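Local coordinates for protein toll-like receptor 13 (Mus musculus, PDB 4Z0C) that recognises bacterial 23S rRNA as an innate immune receptor and signals through MYD88 and TRAF6 to activate NF-kappa-B, at residues G398-K403 / F420-N425; T389-L394 / V413-Y418; R437-G442 / N466-L471. All blocks are in the same frame, centred on the assembly; numbering follows the deposited sequence.

Interaction 1. Residues G398-K403 / F420-N425; sequences GLFALK and FTQFPN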
ATOM      1  N   GLY A 398      -0.866 -36.446  12.593  1.00 53.38           N
ATOM      2  CA  GLY A 398       0.037 -37.038  13.565  1.00 46.80           C
ATOM      3  C   GLY A 398       1.368 -36.336  13.784  1.00 45.85           C
ATOM      4  O   GLY A 398       2.269 -36.897  14.415  1.00 42.71           O
ATOM      5  N   LEU A 399       1.510 -35.119  13.266  1.00 43.57           N
ATOM      6  CA  LEU A 399       2.702 -34.320  13.552  1.00 36.22           C
ATOM      7  C   LEU A 399       2.605 -33.600  14.897  1.00 41.87           C
ATOM      8  O   LEU A 399       2.706 -32.376  14.959  1.00 34.28           O
ATOM      9  CB  LEU A 399       2.965 -33.295  12.448  1.00 34.73           C
ATOM     10  CG  LEU A 399       3.424 -33.838  11.100  1.00 33.15           C
ATOM     11  CD1 LEU A 399       3.670 -32.706  10.120  1.00 31.03           C
ATOM     12  CD2 LEU A 399       4.672 -34.674  11.278  1.00 31.46           C
ATOM     13  N   PHE A 400       2.452 -34.365  15.974  1.00 43.65           N
ATOM     14  CA  PHE A 400       2.184 -33.792  17.287  1.00 38.08           C
ATOM     15  C   PHE A 400       3.399 -33.100  17.919  1.00 40.23           C
ATOM     16  O   PHE A 400       3.265 -32.392  18.923  1.00 44.95           O
ATOM     17  CB  PHE A 400       1.644 -34.882  18.210  1.00 35.19           C
ATOM     18  CG  PHE A 400       0.370 -35.506  17.716  1.00 45.23           C
ATOM     19  CD1 PHE A 400      -0.579 -34.739  17.041  1.00 44.02           C
ATOM     20  CD2 PHE A 400       0.137 -36.866  17.878  1.00 49.41           C
ATOM     21  CE1 PHE A 400      -1.756 -35.311  16.568  1.00 42.30           C
ATOM     22  CE2 PHE A 400      -1.034 -37.447  17.406  1.00 50.73           C
ATOM     23  CZ  PHE A 400      -1.985 -36.668  16.750  1.00 50.13           C
ATOM     24  N   ALA A 401       4.577 -33.265  17.328  1.00 36.74           N
ATOM     25  CA  ALA A 401       5.767 -32.635  17.908  1.00 39.42           C
ATOM     26  C   ALA A 401       6.113 -31.287  17.279  1.00 38.84           C
ATOM     27  O   ALA A 401       7.026 -30.597  17.747  1.00 39.19           O
ATOM     28  CB  ALA A 401       6.971 -33.579  17.829  1.00 32.17           C
ATOM     29  N   LEU A 402       5.382 -30.911  16.233  1.00 39.81           N
ATOM     30  CA  LEU A 402       5.733 -29.738  15.438  1.00 36.02           C
ATOM     31  C   LEU A 402       5.661 -28.460  16.274  1.00 34.77           C
ATOM     32  O   LEU A 402       4.691 -28.237  16.997  1.00 26.86           O
ATOM     33  CB  LEU A 402       4.849 -29.645  14.194  1.00 35.18           C
ATOM     34  CG  LEU A 402       5.447 -28.877  13.013  1.00 28.79           C
ATOM     35  CD1 LEU A 402       6.588 -29.688  12.408  1.00 30.43           C
ATOM     36  CD2 LEU A 402       4.382 -28.560  11.966  1.00 22.72           C
ATOM     37  N   LYS A 403       6.720 -27.654  16.214  1.00 32.24           N
ATOM     38  CA  LYS A 403       6.781 -26.436  17.003  1.00 33.40           C
ATOM     39  C   LYS A 403       6.711 -25.237  16.079  1.00 34.74           C
ATOM     40  O   LYS A 403       6.191 -24.184  16.446  1.00 38.36           O
ATOM     41  CB  LYS A 403       8.053 -26.396  17.853  1.00 31.97           C
ATOM     42  CG  LYS A 403       8.182 -27.602  18.784  1.00 46.31           C
ATOM     43  CD  LYS A 403       9.534 -27.691  19.502  1.00 41.85           C
ATOM     44  CE  LYS A 403       9.486 -26.978  20.835  1.00 40.11           C
ATOM     45  NZ  LYS A 403      10.687 -27.255  21.681  1.00 38.21           N
ATOM     46  N   PHE A 420      -5.651 -26.772  11.386  1.00 45.80           N
ATOM     47  CA  PHE A 420      -4.503 -26.961  12.302  1.00 48.79           C
ATOM     48  C   PHE A 420      -4.744 -27.861  13.518  1.00 47.84           C
ATOM     49  O   PHE A 420      -4.157 -27.652  14.577  1.00 51.63           O
ATOM     50  CB  PHE A 420      -3.974 -25.605  12.793  1.00 41.04           C
ATOM     51  CG  PHE A 420      -3.671 -24.647  11.690  1.00 31.89           C
ATOM     52  CD1 PHE A 420      -2.527 -24.799  10.919  1.00 24.11           C
ATOM     53  CD2 PHE A 420      -4.542 -23.610  11.402  1.00 24.83           C
ATOM     54  CE1 PHE A 420      -2.261 -23.926   9.885  1.00 26.04           C
ATOM     55  CE2 PHE A 420      -4.279 -22.726  10.368  1.00 21.43           C
ATOM     56  CZ  PHE A 420      -3.148 -22.880   9.607  1.00 25.24           C
ATOM     57  N   THR A 421      -5.569 -28.879  13.354  1.00 43.39           N
ATOM     58  CA  THR A 421      -5.923 -29.776  14.447  1.00 43.08           C
ATOM     59  C   THR A 421      -4.762 -30.682  14.869  1.00 41.23           C
ATOM     60  O   THR A 421      -4.726 -31.187  15.989  1.00 39.29           O
ATOM     61  CB  THR A 421      -7.125 -30.630  14.029  1.00 42.22           C
ATOM     62  OG1 THR A 421      -8.189 -29.753  13.649  1.00 39.71           O
ATOM     63  CG2 THR A 421      -7.588 -31.541  15.164  1.00 42.70           C
ATOM     64  N   GLN A 422      -3.812 -30.884  13.965  1.00 37.52           N
ATOM     65  CA  GLN A 422      -2.746 -31.840  14.202  1.00 41.76           C
ATOM     66  C   GLN A 422      -1.492 -31.250  14.869  1.00 42.12           C
ATOM     67  O   GLN A 422      -0.485 -31.953  15.048  1.00 43.39           O
ATOM     68  CB  GLN A 422      -2.377 -32.502  12.875  1.00 47.50           C
ATOM     69  CG  GLN A 422      -3.572 -33.077  12.167  1.00 49.13           C
ATOM     70  CD  GLN A 422      -4.189 -34.199  12.958  1.00 50.59           C
ATOM     71  OE1 GLN A 422      -3.546 -35.217  13.205  1.00 51.93           O
ATOM     72  NE2 GLN A 422      -5.433 -34.014  13.386  1.00 51.97           N
ATOM     73  N   PHE A 423      -1.550 -29.978  15.261  1.00 29.91           N
ATOM     74  CA  PHE A 423      -0.363 -29.313  15.793  1.00 33.23           C
ATOM     75  C   PHE A 423      -0.526 -28.767  17.210  1.00 39.62           C
ATOM     76  O   PHE A 423      -0.321 -27.579  17.427  1.00 40.46           O
ATOM     77  CB  PHE A 423       0.045 -28.157  14.873  1.00 32.24           C
ATOM     78  CG  PHE A 423       0.161 -28.549  13.428  1.00 34.87           C
ATOM     79  CD1 PHE A 423       0.832 -29.696  13.060  1.00 33.87           C
ATOM     80  CD2 PHE A 423      -0.412 -27.771  12.434  1.00 36.26           C
ATOM     81  CE1 PHE A 423       0.922 -30.060  11.717  1.00 34.17           C
ATOM     82  CE2 PHE A 423      -0.319 -28.133  11.094  1.00 26.51           C
ATOM     83  CZ  PHE A 423       0.345 -29.269  10.740  1.00 24.92           C
ATOM     84  N   PRO A 424      -0.848 -29.633  18.189  1.00 43.03           N
ATOM     85  CA  PRO A 424      -1.084 -29.119  19.548  1.00 36.91           C
ATOM     86  C   PRO A 424       0.121 -28.435  20.202  1.00 40.02           C
ATOM     87  O   PRO A 424      -0.081 -27.711  21.178  1.00 44.85           O
ATOM     88  CB  PRO A 424      -1.475 -30.380  20.335  1.00 36.08           C
ATOM     89  CG  PRO A 424      -0.911 -31.523  19.540  1.00 34.06           C
ATOM     90  CD  PRO A 424      -1.039 -31.094  18.116  1.00 35.27           C
ATOM     91  N   ASN A 425       1.332 -28.652  19.686  1.00 33.33           N
ATOM     92  CA  ASN A 425       2.538 -28.050  20.262  1.00 30.71           C
ATOM     93  C   ASN A 425       3.115 -26.898  19.451  1.00 28.31           C
ATOM     94  O   ASN A 425       4.191 -26.417  19.754  1.00 31.45           O
ATOM     95  CB  ASN A 425       3.640 -29.102  20.414  1.00 35.51           C
ATOM     96  CG  ASN A 425       3.411 -30.020  21.581  1.00 39.76           C
ATOM     97  OD1 ASN A 425       3.423 -29.583  22.732  1.00 38.25           O
ATOM     98  ND2 ASN A 425       3.152 -31.302  21.293  1.00 33.94           N
TER
HETATM   99  O   HOH W   1       2.468 -29.865  17.284  1.00 28.03           O
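Gln422 is the first residue of 420-425 to reach 398-403, and its amide makes the link: Gly398 N donates to Gln422 OE1 over 3.0 Å, in the carbonyl plane and on a lone pair. A bend at chi2 (-64°) curls the amide back to meet that N-H. The backbone of the same residue meets the Phe400 ring at its edge, with Gln422 O near the ring plane and 3.4 Å from Phe400 CD1, while ring and Gln422 amide are turned 49° against each other. Phe423 comes next, its buried ring set among leucines. Leu402 CD2 stands over one face, a CH-pi contact of 4.1 Å to the Phe423 ring centroid, and Leu399 CB lies 3.9 Å from Phe423 CE1. Both leucine side chains run alongside that of Phe423 and point the same way. Pro424 then brings its CD to 3.8 Å from Phe400 CD1, an apolar contact on the exposed side. At Asn425 the amide donates from ND2 to Phe400 O over 2.6 Å, nearly straight at the hydrogen (168°) and with the acceptor in the amide plane. Because Asn425 OD1 is bound by Lys449, both ends of the amide are held and its rotation is fixed. A water accepts from Asn425 N at 2.9 Å and also lies close to Phe400 O and Leu402 O. With Leu399 and Phe423 exactly one 24-residue repeat apart, this is the stacking of equivalent positions of successive coils in a leucine-rich-repeat solenoid, where apolar residues pile up inside each coil just ahead of strands 404-406 and 428-430.

Interaction 2. Residues T389-L394 / V413-Y418; sequences TELNNL and VTIDRY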
ATOM      1  N   THR A 389      -2.684 -23.561  -2.845  1.00 15.11           N
ATOM      2  CA  THR A 389      -3.815 -22.668  -2.606  1.00 22.00           C
ATOM      3  C   THR A 389      -4.625 -23.128  -1.404  1.00 27.09           C
ATOM      4  O   THR A 389      -5.355 -22.338  -0.805  1.00 33.79           O
ATOM      5  CB  THR A 389      -4.744 -22.562  -3.819  1.00 27.83           C
ATOM      6  OG1 THR A 389      -5.332 -23.842  -4.091  1.00 26.55           O
ATOM      7  CG2 THR A 389      -3.979 -22.061  -5.037  1.00 27.66           C
ATOM      8  N   GLU A 390      -4.470 -24.396  -1.039  1.00 28.74           N
ATOM      9  CA  GLU A 390      -5.283 -24.990   0.015  1.00 36.54           C
ATOM     10  C   GLU A 390      -4.514 -26.066   0.783  1.00 39.27           C
ATOM     11  O   GLU A 390      -3.705 -26.793   0.215  1.00 37.47           O
ATOM     12  CB  GLU A 390      -6.549 -25.603  -0.603  1.00 42.43           C
ATOM     13  CG  GLU A 390      -7.823 -24.835  -0.290  1.00 64.22           C
ATOM     14  CD  GLU A 390      -9.047 -25.373  -1.009  1.00 70.53           C
ATOM     15  OE1 GLU A 390      -9.987 -25.819  -0.320  1.00 72.73           O
ATOM     16  OE2 GLU A 390      -9.068 -25.349  -2.260  1.00 72.28           O
ATOM     17  N   LEU A 391      -4.782 -26.171   2.077  1.00 43.82           N
ATOM     18  CA  LEU A 391      -4.157 -27.199   2.901  1.00 46.95           C
ATOM     19  C   LEU A 391      -4.928 -28.516   2.936  1.00 52.96           C
ATOM     20  O   LEU A 391      -6.068 -28.555   3.401  1.00 56.30           O
ATOM     21  CB  LEU A 391      -4.016 -26.682   4.327  1.00 33.06           C
ATOM     22  CG  LEU A 391      -2.978 -25.585   4.436  1.00 26.28           C
ATOM     23  CD1 LEU A 391      -2.920 -25.074   5.878  1.00 27.02           C
ATOM     24  CD2 LEU A 391      -1.630 -26.133   3.966  1.00 26.03           C
ATOM     25  N   ASN A 392      -4.303 -29.597   2.479  1.00 54.38           N
ATOM     26  CA  ASN A 392      -4.869 -30.924   2.708  1.00 51.43           C
ATOM     27  C   ASN A 392      -4.564 -31.357   4.122  1.00 46.99           C
ATOM     28  O   ASN A 392      -3.467 -31.846   4.389  1.00 44.79           O
ATOM     29  CB  ASN A 392      -4.319 -31.973   1.738  1.00 48.39           C
ATOM     30  CG  ASN A 392      -4.814 -33.386   2.074  1.00 44.04           C
ATOM     31  OD1 ASN A 392      -5.852 -33.553   2.733  1.00 45.96           O
ATOM     32  ND2 ASN A 392      -4.050 -34.404   1.666  1.00 31.20           N
ATOM     33  N   ASN A 393      -5.550 -31.212   5.003  1.00 44.19           N
ATOM     34  CA  ASN A 393      -5.376 -31.428   6.441  1.00 47.76           C
ATOM     35  C   ASN A 393      -4.799 -32.792   6.825  1.00 49.36           C
ATOM     36  O   ASN A 393      -4.072 -32.916   7.819  1.00 50.25           O
ATOM     37  CB  ASN A 393      -6.706 -31.199   7.145  1.00 49.23           C
ATOM     38  CG  ASN A 393      -7.364 -29.907   6.711  1.00 55.32           C
ATOM     39  OD1 ASN A 393      -6.694 -28.989   6.227  1.00 59.15           O
ATOM     40  ND2 ASN A 393      -8.682 -29.829   6.867  1.00 51.73           N
ATOM     41  N   LEU A 394      -5.125 -33.805   6.023  1.00 46.29           N
ATOM     42  CA  LEU A 394      -4.697 -35.178   6.286  1.00 48.81           C
ATOM     43  C   LEU A 394      -3.227 -35.457   5.975  1.00 42.61           C
ATOM     44  O   LEU A 394      -2.690 -36.474   6.409  1.00 42.13           O
ATOM     45  CB  LEU A 394      -5.585 -36.184   5.544  1.00 46.68           C
ATOM     46  CG  LEU A 394      -6.985 -36.403   6.106  1.00 45.60           C
ATOM     47  CD1 LEU A 394      -7.692 -37.428   5.258  1.00 52.51           C
ATOM     48  CD2 LEU A 394      -6.909 -36.875   7.550  1.00 42.25           C
ATOM     49  N   VAL A 413      -5.379 -19.558  -0.091  1.00 26.76           N
ATOM     50  CA  VAL A 413      -6.545 -18.824  -0.501  1.00 28.87           C
ATOM     51  C   VAL A 413      -7.585 -18.935   0.605  1.00 27.89           C
ATOM     52  O   VAL A 413      -8.454 -18.087   0.741  1.00 26.60           O
ATOM     53  CB  VAL A 413      -7.005 -19.430  -1.843  1.00 31.88           C
ATOM     54  CG1 VAL A 413      -8.330 -20.175  -1.723  1.00 17.06           C
ATOM     55  CG2 VAL A 413      -6.958 -18.399  -2.937  1.00 28.65           C
ATOM     56  N   THR A 414      -7.469 -19.970   1.431  1.00 31.81           N
ATOM     57  CA  THR A 414      -8.429 -20.146   2.511  1.00 27.26           C
ATOM     58  C   THR A 414      -7.890 -21.107   3.579  1.00 31.80           C
ATOM     59  O   THR A 414      -7.128 -22.032   3.281  1.00 35.05           O
ATOM     60  CB  THR A 414      -9.792 -20.647   1.955  1.00 37.57           C
ATOM     61  OG1 THR A 414     -10.825 -20.500   2.938  1.00 48.71           O
ATOM     62  CG2 THR A 414      -9.691 -22.089   1.499  1.00 22.36           C
ATOM     63  N   ILE A 415      -8.260 -20.857   4.827  1.00 25.39           N
ATOM     64  CA  ILE A 415      -8.009 -21.771   5.934  1.00 21.86           C
ATOM     65  C   ILE A 415      -9.241 -21.755   6.836  1.00 30.76           C
ATOM     66  O   ILE A 415     -10.046 -20.821   6.782  1.00 34.43           O
ATOM     67  CB  ILE A 415      -6.765 -21.340   6.775  1.00 35.12           C
ATOM     68  CG1 ILE A 415      -6.778 -19.828   7.039  1.00 34.26           C
ATOM     69  CG2 ILE A 415      -5.482 -21.700   6.069  1.00 28.93           C
ATOM     70  CD1 ILE A 415      -5.717 -19.359   8.023  1.00 25.77           C
ATOM     71  N   ASP A 416      -9.419 -22.783   7.651  1.00 41.39           N
ATOM     72  CA  ASP A 416     -10.501 -22.748   8.636  1.00 45.49           C
ATOM     73  C   ASP A 416     -10.171 -23.526   9.909  1.00 42.15           C
ATOM     74  O   ASP A 416      -9.025 -23.942  10.118  1.00 39.55           O
ATOM     75  CB  ASP A 416     -11.815 -23.248   8.026  1.00 52.96           C
ATOM     76  CG  ASP A 416     -11.693 -24.646   7.424  1.00 61.96           C
ATOM     77  OD1 ASP A 416     -10.967 -25.501   7.994  1.00 64.00           O
ATOM     78  OD2 ASP A 416     -12.335 -24.887   6.373  1.00 63.89           O
ATOM     79  N   ARG A 417     -11.204 -23.785  10.706  1.00 41.46           N
ATOM     80  CA  ARG A 417     -11.053 -24.384  12.029  1.00 44.70           C
ATOM     81  C   ARG A 417     -10.482 -25.794  11.957  1.00 41.85           C
ATOM     82  O   ARG A 417     -10.006 -26.322  12.965  1.00 45.81           O
ATOM     83  CB  ARG A 417     -12.403 -24.433  12.755  1.00 45.19           C
ATOM     84  CG  ARG A 417     -13.330 -25.493  12.176  1.00 47.19           C
ATOM     85  CD  ARG A 417     -14.611 -25.681  12.953  1.00 51.00           C
ATOM     86  NE  ARG A 417     -15.743 -25.618  12.038  1.00 64.18           N
ATOM     87  CZ  ARG A 417     -16.969 -25.234  12.368  1.00 73.84           C
ATOM     88  NH1 ARG A 417     -17.236 -24.854  13.611  1.00 77.71           N
ATOM     89  NH2 ARG A 417     -17.925 -25.222  11.446  1.00 72.94           N
ATOM     90  N   TYR A 418     -10.501 -26.388  10.765  1.00 32.97           N
ATOM     91  CA  TYR A 418     -10.031 -27.763  10.606  1.00 42.04           C
ATOM     92  C   TYR A 418      -8.621 -27.817  10.055  1.00 39.96           C
ATOM     93  O   TYR A 418      -8.091 -28.892   9.809  1.00 41.72           O
ATOM     94  CB  TYR A 418     -10.955 -28.558   9.674  1.00 44.10           C
ATOM     95  CG  TYR A 418     -12.411 -28.588  10.099  1.00 47.73           C
ATOM     96  CD1 TYR A 418     -12.794 -29.162  11.312  1.00 47.18           C
ATOM     97  CD2 TYR A 418     -13.407 -28.089   9.262  1.00 46.37           C
ATOM     98  CE1 TYR A 418     -14.121 -29.198  11.699  1.00 45.98           C
ATOM     99  CE2 TYR A 418     -14.732 -28.127   9.634  1.00 50.19           C
ATOM    100  CZ  TYR A 418     -15.086 -28.682  10.853  1.00 56.03           C
ATOM    101  OH  TYR A 418     -16.417 -28.720  11.215  1.00 62.07           O
TER
HETATM  102  O   HOH W   2      -6.462 -24.716   3.608  1.00 28.76           O
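A water between Leu391 and Thr414 accepts from Leu391 N at 2.7 Å and donates to Thr414 O at 2.8 Å, bridging the two backbones. Nearer the start of both segments the pairing is direct: Thr389 O accepts from Val413 N over 2.9 Å, the donor tilted 22° from the carbonyl plane. The two chains run almost in the same direction but draw apart, from 5.2 Å between the CA atoms of Thr389 and Val413 to 7.2 Å between those of Asn393 and Tyr418. Side chains cover the flanks. Glu390 and Thr414 lie side by side, touching through Glu390 CG and Thr414 CG2 at 3.8 Å; the hydroxyl of Thr414 sits opposite its own backbone N (chi1 -165°), which leaves the methyl to meet the glutamate stem. Leu391 CD1 and the buried Ile415, through its CG2, make a looser apolar contact. Beyond Ile415 the second chain turns, Asp416 OD1 accepting from Tyr418 N at 2.9 Å in an Asx turn. At the other end Thr389 and Val413 pack on Val413 and Trp411 of the second subunit. Neighbouring repeats are thus joined here with aliphatic contacts in support of a polar link that runs through main-chain groups, first by a direct bond and then, as the two chains draw apart, by way of water.

Interaction 3. Residues R437-G442 / N466-L471; sequences RTLNHG and NSFSGL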
ATOM      1  N   ARG A 437      -8.117 -13.792   2.536  1.00 23.40           N
ATOM      2  CA  ARG A 437      -9.032 -12.633   2.498  1.00 22.34           C
ATOM      3  C   ARG A 437      -9.929 -12.495   3.717  1.00 29.02           C
ATOM      4  O   ARG A 437     -10.264 -11.376   4.115  1.00 35.31           O
ATOM      5  CB  ARG A 437      -9.891 -12.633   1.226  1.00 15.80           C
ATOM      6  CG  ARG A 437      -9.102 -12.176   0.024  1.00 22.69           C
ATOM      7  CD  ARG A 437      -9.845 -12.299  -1.295  1.00 20.07           C
ATOM      8  NE  ARG A 437      -8.876 -12.136  -2.373  1.00 26.18           N
ATOM      9  CZ  ARG A 437      -9.102 -11.486  -3.508  1.00 36.08           C
ATOM     10  NH1 ARG A 437     -10.291 -10.946  -3.752  1.00 36.16           N
ATOM     11  NH2 ARG A 437      -8.134 -11.391  -4.410  1.00 40.46           N
ATOM     12  N   THR A 438     -10.319 -13.615   4.315  1.00 24.45           N
ATOM     13  CA  THR A 438     -11.077 -13.571   5.562  1.00 30.62           C
ATOM     14  C   THR A 438     -10.571 -14.609   6.564  1.00 28.26           C
ATOM     15  O   THR A 438     -10.001 -15.631   6.192  1.00 32.90           O
ATOM     16  CB  THR A 438     -12.598 -13.801   5.374  1.00 20.02           C
ATOM     17  OG1 THR A 438     -12.869 -15.204   5.417  1.00 33.09           O
ATOM     18  CG2 THR A 438     -13.085 -13.224   4.071  1.00 23.77           C
ATOM     19  N   LEU A 439     -10.789 -14.327   7.842  1.00 27.39           N
ATOM     20  CA  LEU A 439     -10.404 -15.226   8.914  1.00 34.90           C
ATOM     21  C   LEU A 439     -11.685 -15.747   9.553  1.00 40.67           C
ATOM     22  O   LEU A 439     -12.525 -14.964   9.998  1.00 37.56           O
ATOM     23  CB  LEU A 439      -9.572 -14.455   9.931  1.00 25.54           C
ATOM     24  CG  LEU A 439      -8.355 -15.077  10.603  1.00 33.87           C
ATOM     25  CD1 LEU A 439      -7.480 -15.908   9.645  1.00 32.08           C
ATOM     26  CD2 LEU A 439      -7.538 -13.954  11.253  1.00 26.73           C
ATOM     27  N   ASN A 440     -11.858 -17.065   9.561  1.00 45.72           N
ATOM     28  CA  ASN A 440     -13.075 -17.646  10.111  1.00 45.88           C
ATOM     29  C   ASN A 440     -12.924 -17.890  11.605  1.00 48.83           C
ATOM     30  O   ASN A 440     -11.803 -18.036  12.101  1.00 54.91           O
ATOM     31  CB  ASN A 440     -13.421 -18.955   9.395  1.00 44.13           C
ATOM     32  CG  ASN A 440     -13.579 -18.778   7.893  1.00 50.79           C
ATOM     33  OD1 ASN A 440     -12.853 -19.394   7.107  1.00 53.02           O
ATOM     34  ND2 ASN A 440     -14.524 -17.922   7.486  1.00 45.42           N
ATOM     35  N   HIS A 441     -14.046 -17.943  12.317  1.00 43.91           N
ATOM     36  CA  HIS A 441     -14.019 -18.216  13.751  1.00 48.90           C
ATOM     37  C   HIS A 441     -13.400 -19.585  14.014  1.00 49.46           C
ATOM     38  O   HIS A 441     -13.640 -20.555  13.276  1.00 44.36           O
ATOM     39  CB  HIS A 441     -15.430 -18.174  14.355  1.00 54.41           C
ATOM     40  CG  HIS A 441     -16.294 -19.336  13.960  1.00 63.26           C
ATOM     41  ND1 HIS A 441     -16.877 -19.442  12.715  1.00 68.74           N
ATOM     42  CD2 HIS A 441     -16.660 -20.445  14.645  1.00 67.80           C
ATOM     43  CE1 HIS A 441     -17.567 -20.568  12.650  1.00 72.49           C
ATOM     44  NE2 HIS A 441     -17.452 -21.194  13.806  1.00 73.65           N
ATOM     45  N   GLY A 442     -12.590 -19.647  15.066  1.00 52.34           N
ATOM     46  CA  GLY A 442     -12.010 -20.892  15.521  1.00 47.36           C
ATOM     47  C   GLY A 442     -10.895 -21.459  14.667  1.00 45.96           C
ATOM     48  O   GLY A 442     -10.462 -22.592  14.911  1.00 45.80           O
ATOM     49  N   ASN A 466     -14.246 -14.009  17.312  1.00 46.84           N
ATOM     50  CA  ASN A 466     -13.610 -15.248  17.772  1.00 49.45           C
ATOM     51  C   ASN A 466     -12.679 -15.912  16.740  1.00 43.72           C
ATOM     52  O   ASN A 466     -12.472 -17.128  16.775  1.00 37.27           O
ATOM     53  CB  ASN A 466     -14.663 -16.250  18.272  1.00 54.12           C
ATOM     54  CG  ASN A 466     -15.517 -15.691  19.396  1.00 63.40           C
ATOM     55  OD1 ASN A 466     -15.028 -14.966  20.263  1.00 66.72           O
ATOM     56  ND2 ASN A 466     -16.808 -16.011  19.374  1.00 64.48           N
ATOM     57  N   SER A 467     -12.139 -15.115  15.819  1.00 39.81           N
ATOM     58  CA  SER A 467     -11.128 -15.600  14.878  1.00 38.76           C
ATOM     59  C   SER A 467      -9.924 -16.161  15.623  1.00 37.92           C
ATOM     60  O   SER A 467      -9.308 -17.124  15.186  1.00 42.08           O
ATOM     61  CB  SER A 467     -10.650 -14.464  13.975  1.00 40.28           C
ATOM     62  OG  SER A 467     -11.515 -14.280  12.877  1.00 51.74           O
ATOM     63  N   PHE A 468      -9.613 -15.548  16.762  1.00 29.93           N
ATOM     64  CA  PHE A 468      -8.427 -15.864  17.535  1.00 32.52           C
ATOM     65  C   PHE A 468      -8.726 -16.555  18.865  1.00 32.60           C
ATOM     66  O   PHE A 468      -7.902 -16.510  19.781  1.00 35.64           O
ATOM     67  CB  PHE A 468      -7.617 -14.588  17.803  1.00 29.98           C
ATOM     68  CG  PHE A 468      -7.257 -13.821  16.565  1.00 25.51           C
ATOM     69  CD1 PHE A 468      -6.296 -14.300  15.692  1.00 21.03           C
ATOM     70  CD2 PHE A 468      -7.888 -12.622  16.271  1.00 25.14           C
ATOM     71  CE1 PHE A 468      -5.955 -13.598  14.563  1.00 21.95           C
ATOM     72  CE2 PHE A 468      -7.566 -11.912  15.132  1.00 23.17           C
ATOM     73  CZ  PHE A 468      -6.597 -12.395  14.276  1.00 28.04           C
ATOM     74  N   SER A 469      -9.889 -17.183  18.993  1.00 26.95           N
ATOM     75  CA  SER A 469     -10.156 -17.964  20.206  1.00 31.48           C
ATOM     76  C   SER A 469      -9.189 -19.171  20.334  1.00 42.30           C
ATOM     77  O   SER A 469      -8.690 -19.711  19.337  1.00 35.30           O
ATOM     78  CB  SER A 469     -11.615 -18.425  20.261  1.00 32.52           C
ATOM     79  OG  SER A 469     -11.850 -19.487  19.365  1.00 41.79           O
ATOM     80  N   GLY A 470      -8.895 -19.559  21.568  1.00 38.91           N
ATOM     81  CA  GLY A 470      -7.990 -20.661  21.815  1.00 41.54           C
ATOM     82  C   GLY A 470      -6.520 -20.266  21.852  1.00 45.03           C
ATOM     83  O   GLY A 470      -5.666 -21.057  22.250  1.00 46.30           O
ATOM     84  N   LEU A 471      -6.215 -19.045  21.431  1.00 38.13           N
ATOM     85  CA  LEU A 471      -4.832 -18.593  21.394  1.00 34.82           C
ATOM     86  C   LEU A 471      -4.456 -17.933  22.718  1.00 43.35           C
ATOM     87  O   LEU A 471      -3.955 -16.813  22.755  1.00 44.72           O
ATOM     88  CB  LEU A 471      -4.606 -17.644  20.224  1.00 32.33           C
ATOM     89  CG  LEU A 471      -4.742 -18.324  18.863  1.00 31.51           C
ATOM     90  CD1 LEU A 471      -4.542 -17.347  17.711  1.00 29.18           C
ATOM     91  CD2 LEU A 471      -3.770 -19.501  18.747  1.00 25.16           C
TER
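Leu439 and Phe468 meet with their side chains crossing at about a right angle, Leu439 CD2 coming obliquely onto the ring at 3.5 Å from Phe468 CZ. Ser467 flanks this crossing: its CB sits 4.0 Å above one face of the Phe468 ring, offset toward the rim, and Ser467 OG lies 3.5 Å from Leu439 CB. That oxygen also comes within 3.1 Å of Leu439 O, but its hydrogen-bond partner is the backbone O of Glu464. The side chains of Asn440 and His441 likewise find their partner in Glu464. In His441 the ring carbon CG is wedged between the backbone N and carbonyl carbon (chi1 71°), and the imidazole leads away from 466-471 to bind Glu464 through ND1; Asn440 ND2 binds the other oxygen of that carboxylate, so Glu464 ties these two residues together. The direct hydrogen bond across the contact is between backbone groups. Gly442 N donates to Asn466 O over 3.0 Å, almost straight (164° at the hydrogen) though tilted 30° from the carbonyl plane, and His441 CA adds a CA-H...O contact of 3.6 Å to the same Asn466 O. Gly442 has positive phi, and its CA lies 4.1 Å from Ser469 OG. At the start of 437-442, Arg437 NH2 hydrogen-bonds to Asp433 O and Asn435 OD1 of the second subunit. Leu439 belongs to strand 438-439, which runs parallel to strand 462-463; the backbone of Leu439 bonds with those of Ile462 and Glu464, and its side chain also packs on Leu455 and Leu463. The turns of 466-471 then carry the chain from strand 462-463 back toward strand 476-478 of the next repeat.

All three contacts join successive coils of the leucine-rich-repeat ectodomain, and each is part buried, part surface. Interactions 1 and 2 tie the same pair of loops, those flanking strand 404-406, at different points of the coil; they meet where Phe420 CE1 packs on Leu391 CD1. Interaction 3 follows further along the chain and touches interaction 2 through Ile415 and Arg417 against Asn440, His441 and Gly442, but not interaction 1. Aromatic and leucine packing weighs most in interaction 1, whose direct hydrogen bonds use side-chain amides. Interaction 2 relies on backbone and water, and interaction 3 combines one backbone bond with a leucine-phenylalanine crossing. Thr389, Val413 and Arg437 bring interactions 2 and 3 to the second subunit.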